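Putative peptidyl-arginine deiminase (Chlorobium tepidum, PDB 1XKN) probably hydrolyses the guanidinium group of agmatine or of peptidyl-arginine as a deiminase, although its true substrate is unproven. Local coordinates at residues T172-N177 with D215-D220; L297-R302 with G335-V340. One frame throughout, in Å; residues are numbered along the deposited sequence.

Contact 1: residues T172-N177 with D215-D220; sequences TACLLN and DGHVDD
Cys174 and His217 meet through sulfur and ring: SG approaches the imidazole at its edge, in the ring plane, 3.6 Å from CD2 of His217. A chi1 of -178°, with SG anti to the backbone N, sets the thiol at that edge. NE2 of the same ring is hydrogen-bonded to Glu156, which probably helps to fix how the imidazole is turned.

The polar groups come close without bonding. Asn177 and Asp215 cross at about a right angle, their amide and carboxylate planes 43° apart, and ND2 of Asn177 stays 3.6 Å from CG of Asp215. Asn179 links them instead, its N bonding OD1 of Asn177 and its ND2 bonding OD2 of Asp215, which also pairs with Lys126 and Arg180.

Backbone and methyl contacts complete the interface. The carbonyl O of Asp215 lies 3.4 Å from CB of Ala173, and CA of Gly216 passes 4.3 Å from that CB. OG1 of Thr171 holds O of Gly216 and accepts from N of Cys174.

His217-Val218-Asp219 is consistent with the active-site region of an alpha/beta-propeller (pentein) deiminase. With no direct hydrogen bond between the segments, Thr171 and Asn179 probably tie helix to loop.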
loop_
_atom_site.group_PDB
_atom_site.type_symbol
_atom_site.label_atom_id
_atom_site.label_comp_id
_atom_site.label_asym_id
_atom_site.label_seq_id
_atom_site.Cartn_x
_atom_site.Cartn_y
_atom_site.Cartn_z
ATOM N N THR A 172 -14.097 -3.122 -8.403
ATOM C CA THR A 172 -15.179 -4.082 -8.276
ATOM C C THR A 172 -14.564 -5.478 -8.288
ATOM O O THR A 172 -14.998 -6.367 -7.558
ATOM C CB THR A 172 -16.168 -3.933 -9.446
ATOM O OG1 THR A 172 -16.828 -2.666 -9.344
ATOM C CG2 THR A 172 -17.205 -5.046 -9.422
ATOM N N ALA A 173 -13.533 -5.653 -9.107
ATOM C CA ALA A 173 -12.860 -6.938 -9.220
ATOM C C ALA A 173 -12.415 -7.490 -7.871
ATOM O O ALA A 173 -12.507 -8.693 -7.627
ATOM C CB ALA A 173 -11.659 -6.820 -10.154
ATOM N N CYS A 174 -11.936 -6.621 -6.988
ATOM C CA CYS A 174 -11.473 -7.086 -5.689
ATOM C C CYS A 174 -12.527 -7.036 -4.587
ATOM O O CYS A 174 -12.897 -8.072 -4.036
ATOM C CB CYS A 174 -10.238 -6.289 -5.257
ATOM S SG CYS A 174 -9.522 -6.815 -3.682
ATOM N N LEU A 175 -13.016 -5.839 -4.273
ATOM C CA LEU A 175 -13.996 -5.695 -3.205
ATOM C C LEU A 175 -15.339 -6.379 -3.421
ATOM O O LEU A 175 -16.110 -6.529 -2.476
ATOM C CB LEU A 175 -14.206 -4.214 -2.860
ATOM C CG LEU A 175 -13.433 -3.759 -1.614
ATOM C CD1 LEU A 175 -11.938 -3.941 -1.839
ATOM C CD2 LEU A 175 -13.749 -2.306 -1.295
ATOM N N LEU A 176 -15.638 -6.794 -4.646
ATOM C CA LEU A 176 -16.895 -7.491 -4.869
ATOM C C LEU A 176 -16.652 -8.963 -5.194
ATOM O O LEU A 176 -17.583 -9.690 -5.534
ATOM C CB LEU A 176 -17.725 -6.820 -5.975
ATOM C CG LEU A 176 -18.327 -5.456 -5.597
ATOM C CD1 LEU A 176 -19.313 -5.013 -6.670
ATOM C CD2 LEU A 176 -19.043 -5.562 -4.250
ATOM N N ASN A 177 -15.404 -9.411 -5.077
ATOM C CA ASN A 177 -15.109 -10.815 -5.342
ATOM C C ASN A 177 -15.661 -11.629 -4.173
ATOM O O ASN A 177 -15.390 -11.329 -3.010
ATOM C CB ASN A 177 -13.597 -11.059 -5.465
ATOM C CG ASN A 177 -13.275 -12.464 -5.954
ATOM O OD1 ASN A 177 -13.792 -13.448 -5.431
ATOM N ND2 ASN A 177 -12.413 -12.560 -6.958
ATOM N N ASP A 215 -6.652 -10.313 -7.239
ATOM C CA ASP A 215 -7.962 -10.174 -7.870
ATOM C C ASP A 215 -8.304 -8.723 -8.186
ATOM O O ASP A 215 -9.445 -8.283 -8.007
ATOM C CB ASP A 215 -9.054 -10.785 -6.993
ATOM C CG ASP A 215 -8.840 -12.262 -6.753
ATOM O OD1 ASP A 215 -8.751 -13.020 -7.745
ATOM O OD2 ASP A 215 -8.757 -12.667 -5.575
ATOM N N GLY A 216 -7.301 -7.974 -8.636
ATOM C CA GLY A 216 -7.523 -6.592 -9.030
ATOM C C GLY A 216 -7.259 -5.453 -8.061
ATOM O O GLY A 216 -8.002 -4.477 -8.062
ATOM N N HIS A 217 -6.210 -5.541 -7.249
ATOM C CA HIS A 217 -5.920 -4.446 -6.323
ATOM C C HIS A 217 -5.774 -3.125 -7.058
ATOM O O HIS A 217 -5.082 -3.035 -8.073
ATOM C CB HIS A 217 -4.641 -4.710 -5.539
ATOM C CG HIS A 217 -4.874 -5.377 -4.223
ATOM N ND1 HIS A 217 -3.862 -5.604 -3.317
ATOM C CD2 HIS A 217 -6.003 -5.869 -3.660
ATOM C CE1 HIS A 217 -4.357 -6.208 -2.250
ATOM N NE2 HIS A 217 -5.654 -6.379 -2.434
ATOM N N VAL A 218 -6.411 -2.095 -6.520
ATOM C CA VAL A 218 -6.360 -0.779 -7.125
ATOM C C VAL A 218 -4.940 -0.225 -7.085
ATOM O O VAL A 218 -4.528 0.492 -7.998
ATOM C CB VAL A 218 -7.325 0.199 -6.401
ATOM C CG1 VAL A 218 -6.804 0.543 -5.012
ATOM C CG2 VAL A 218 -7.524 1.451 -7.239
ATOM N N ASP A 219 -4.172 -0.583 -6.056
ATOM C CA ASP A 219 -2.815 -0.051 -5.946
ATOM C C ASP A 219 -1.816 -0.577 -6.982
ATOM O O ASP A 219 -0.615 -0.331 -6.877
ATOM C CB ASP A 219 -2.276 -0.201 -4.508
ATOM C CG ASP A 219 -1.759 -1.592 -4.186
ATOM O OD1 ASP A 219 -2.031 -2.542 -4.943
ATOM O OD2 ASP A 219 -1.065 -1.731 -3.146
ATOM N N ASP A 220 -2.307 -1.297 -7.986
ATOM C CA ASP A 220 -1.437 -1.765 -9.062
ATOM C C ASP A 220 -1.908 -1.041 -10.319
ATOM O O ASP A 220 -1.435 -1.319 -11.422
ATOM C CB ASP A 220 -1.557 -3.281 -9.285
ATOM C CG ASP A 220 -0.674 -4.089 -8.350
ATOM O OD1 ASP A 220 0.379 -3.574 -7.925
ATOM O OD2 ASP A 220 -1.027 -5.251 -8.059
#

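Contact 2: residues L297-R302 with G335-V340; sequences LVPTYR and GAIHCV
Ile337 reaches the strand 295-300 with both of its branches. CG1 of Ile337 lies against the proline ring, 4.0 Å from CB of Pro299. CG2 of Ile337 sits 4.0 Å from CB of Leu297 and also touches that residue's carbonyl O. The split follows from chi1 (-51°), which sets CG1 beside the backbone N and CG2 anti to it, and the isoleucine thus spans two strand residues whose side chains both face the loop. Ala336 adds a smaller contact, its CB 3.9 Å from CB of Pro299. Tyr301, just after the strand, brings its OH to 3.5 Å from the same CB of Ala336.

Farther out, the strand is held by backbone bonds of Val298 and Thr300 to the parallel strand 321-326, and Ile325 of that strand also touches Ile337. Leu297 packs on Leu43 and Leu47 of helix 36-50, the helix that Val340 meets through Phe40 and Leu43. On the loop side, N of Val340 bonds to O of Ala336 at 3.1 Å, closing a turn, and His338, within that turn, is hydrogen-bonded to Glu11.

The loop carrying His338 and Cys339 is consistent with the active-site region of the pentein fold. No hydrogen bond links the two segments, so their cohesion probably comes mainly from buried apolar surface, while polar bonds to other parts of the chain position each partner.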
loop_
_atom_site.group_PDB
_atom_site.type_symbol
_atom_site.label_atom_id
_atom_site.label_comp_id
_atom_site.label_asym_id
_atom_site.label_seq_id
_atom_site.Cartn_x
_atom_site.Cartn_y
_atom_site.Cartn_z
ATOM N N LEU A 297 9.003 6.381 -3.400
ATOM C CA LEU A 297 9.734 5.213 -3.863
ATOM C C LEU A 297 8.931 4.490 -4.929
ATOM O O LEU A 297 7.829 4.009 -4.678
ATOM C CB LEU A 297 10.028 4.291 -2.676
ATOM C CG LEU A 297 10.738 5.004 -1.513
ATOM C CD1 LEU A 297 10.926 4.037 -0.356
ATOM C CD2 LEU A 297 12.076 5.554 -1.978
ATOM N N VAL A 298 9.501 4.420 -6.126
ATOM C CA VAL A 298 8.835 3.799 -7.259
ATOM C C VAL A 298 9.507 2.507 -7.695
ATOM O O VAL A 298 10.728 2.450 -7.848
ATOM C CB VAL A 298 8.824 4.765 -8.457
ATOM C CG1 VAL A 298 8.018 4.179 -9.599
ATOM C CG2 VAL A 298 8.264 6.105 -8.021
ATOM N N PRO A 299 8.717 1.442 -7.891
ATOM C CA PRO A 299 9.335 0.186 -8.321
ATOM C C PRO A 299 9.756 0.311 -9.786
ATOM O O PRO A 299 9.019 0.872 -10.597
ATOM C CB PRO A 299 8.214 -0.833 -8.120
ATOM C CG PRO A 299 6.976 -0.029 -8.392
ATOM C CD PRO A 299 7.265 1.283 -7.690
ATOM N N THR A 300 10.946 -0.180 -10.121
ATOM C CA THR A 300 11.410 -0.122 -11.502
ATOM C C THR A 300 11.665 -1.527 -12.024
ATOM O O THR A 300 11.946 -2.450 -11.251
ATOM C CB THR A 300 12.675 0.750 -11.668
ATOM O OG1 THR A 300 13.719 0.273 -10.815
ATOM C CG2 THR A 300 12.358 2.205 -11.333
ATOM N N TYR A 301 11.562 -1.685 -13.341
ATOM C CA TYR A 301 11.713 -2.993 -13.960
ATOM C C TYR A 301 12.669 -3.083 -15.138
ATOM O O TYR A 301 12.353 -3.685 -16.166
ATOM C CB TYR A 301 10.324 -3.492 -14.356
ATOM C CG TYR A 301 9.453 -3.677 -13.140
ATOM C CD1 TYR A 301 9.602 -4.798 -12.333
ATOM C CD2 TYR A 301 8.549 -2.692 -12.741
ATOM C CE1 TYR A 301 8.888 -4.941 -11.159
ATOM C CE2 TYR A 301 7.820 -2.821 -11.557
ATOM C CZ TYR A 301 8.002 -3.953 -10.771
ATOM O OH TYR A 301 7.323 -4.101 -9.590
ATOM N N ARG A 302 13.843 -2.485 -14.970
ATOM C CA ARG A 302 14.891 -2.509 -15.982
ATOM C C ARG A 302 14.427 -2.270 -17.417
ATOM O O ARG A 302 14.664 -3.096 -18.300
ATOM C CB ARG A 302 15.643 -3.844 -15.901
ATOM C CG ARG A 302 16.208 -4.129 -14.517
ATOM C CD ARG A 302 16.831 -5.514 -14.401
ATOM N NE ARG A 302 17.177 -5.807 -13.011
ATOM C CZ ARG A 302 17.596 -6.987 -12.566
ATOM N NH1 ARG A 302 17.733 -8.010 -13.401
ATOM N NH2 ARG A 302 17.870 -7.148 -11.278
ATOM N N GLY A 335 3.882 -8.608 -5.758
ATOM C CA GLY A 335 3.607 -7.321 -5.142
ATOM C C GLY A 335 4.913 -6.546 -5.120
ATOM O O GLY A 335 5.981 -7.154 -5.222
ATOM N N ALA A 336 4.845 -5.222 -4.993
ATOM C CA ALA A 336 6.053 -4.399 -4.970
ATOM C C ALA A 336 6.126 -3.437 -3.777
ATOM O O ALA A 336 5.629 -3.747 -2.694
ATOM C CB ALA A 336 6.182 -3.630 -6.287
ATOM N N ILE A 337 6.738 -2.270 -3.978
ATOM C CA ILE A 337 6.915 -1.298 -2.898
ATOM C C ILE A 337 5.664 -0.934 -2.100
ATOM O O ILE A 337 5.684 -0.979 -0.870
ATOM C CB ILE A 337 7.559 0.012 -3.417
ATOM C CG1 ILE A 337 8.827 -0.312 -4.213
ATOM C CG2 ILE A 337 7.917 0.924 -2.239
ATOM C CD1 ILE A 337 9.888 -1.065 -3.425
ATOM N N HIS A 338 4.580 -0.569 -2.775
ATOM C CA HIS A 338 3.371 -0.206 -2.038
ATOM C C HIS A 338 2.831 -1.383 -1.236
ATOM O O HIS A 338 2.341 -1.215 -0.118
ATOM C CB HIS A 338 2.280 0.315 -2.979
ATOM C CG HIS A 338 1.197 1.070 -2.271
ATOM N ND1 HIS A 338 -0.097 0.604 -2.166
ATOM C CD2 HIS A 338 1.231 2.241 -1.595
ATOM C CE1 HIS A 338 -0.812 1.459 -1.454
ATOM N NE2 HIS A 338 -0.029 2.459 -1.096
ATOM N N CYS A 339 2.936 -2.580 -1.804
ATOM C CA CYS A 339 2.443 -3.788 -1.151
ATOM C C CYS A 339 3.189 -4.168 0.122
ATOM O O CYS A 339 2.608 -4.760 1.025
ATOM C CB CYS A 339 2.495 -4.969 -2.123
ATOM S SG CYS A 339 1.396 -4.837 -3.542
ATOM N N VAL A 340 4.472 -3.832 0.204
ATOM C CA VAL A 340 5.250 -4.205 1.382
ATOM C C VAL A 340 5.377 -3.112 2.439
ATOM O O VAL A 340 6.089 -3.274 3.430
ATOM C CB VAL A 340 6.668 -4.691 0.980
ATOM C CG1 VAL A 340 6.550 -5.900 0.071
ATOM C CG2 VAL A 340 7.443 -3.570 0.289
#

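In the fold
Contact 2 is buried throughout, whereas contact 1 is only partly so, with Ala173, Asn177 and Asp215 retaining some exposure. The two share no segment: contact 1 sets a short helix against the loop between strands 201-205 and 222-226, and contact 2 sets a strand of a three-stranded sheet against the loop leading to strand 342-345. A thiol, an imidazole and charged groups meet in the first, and mostly aliphatic groups, with one phenol oxygen, in the second. The two loops nevertheless meet, probably near the centre of the propeller: OD2 of Asp219 and ND1 of His338 are 2.7 Å apart in a probable hydrogen bond that couples segments 215-220 and 335-340.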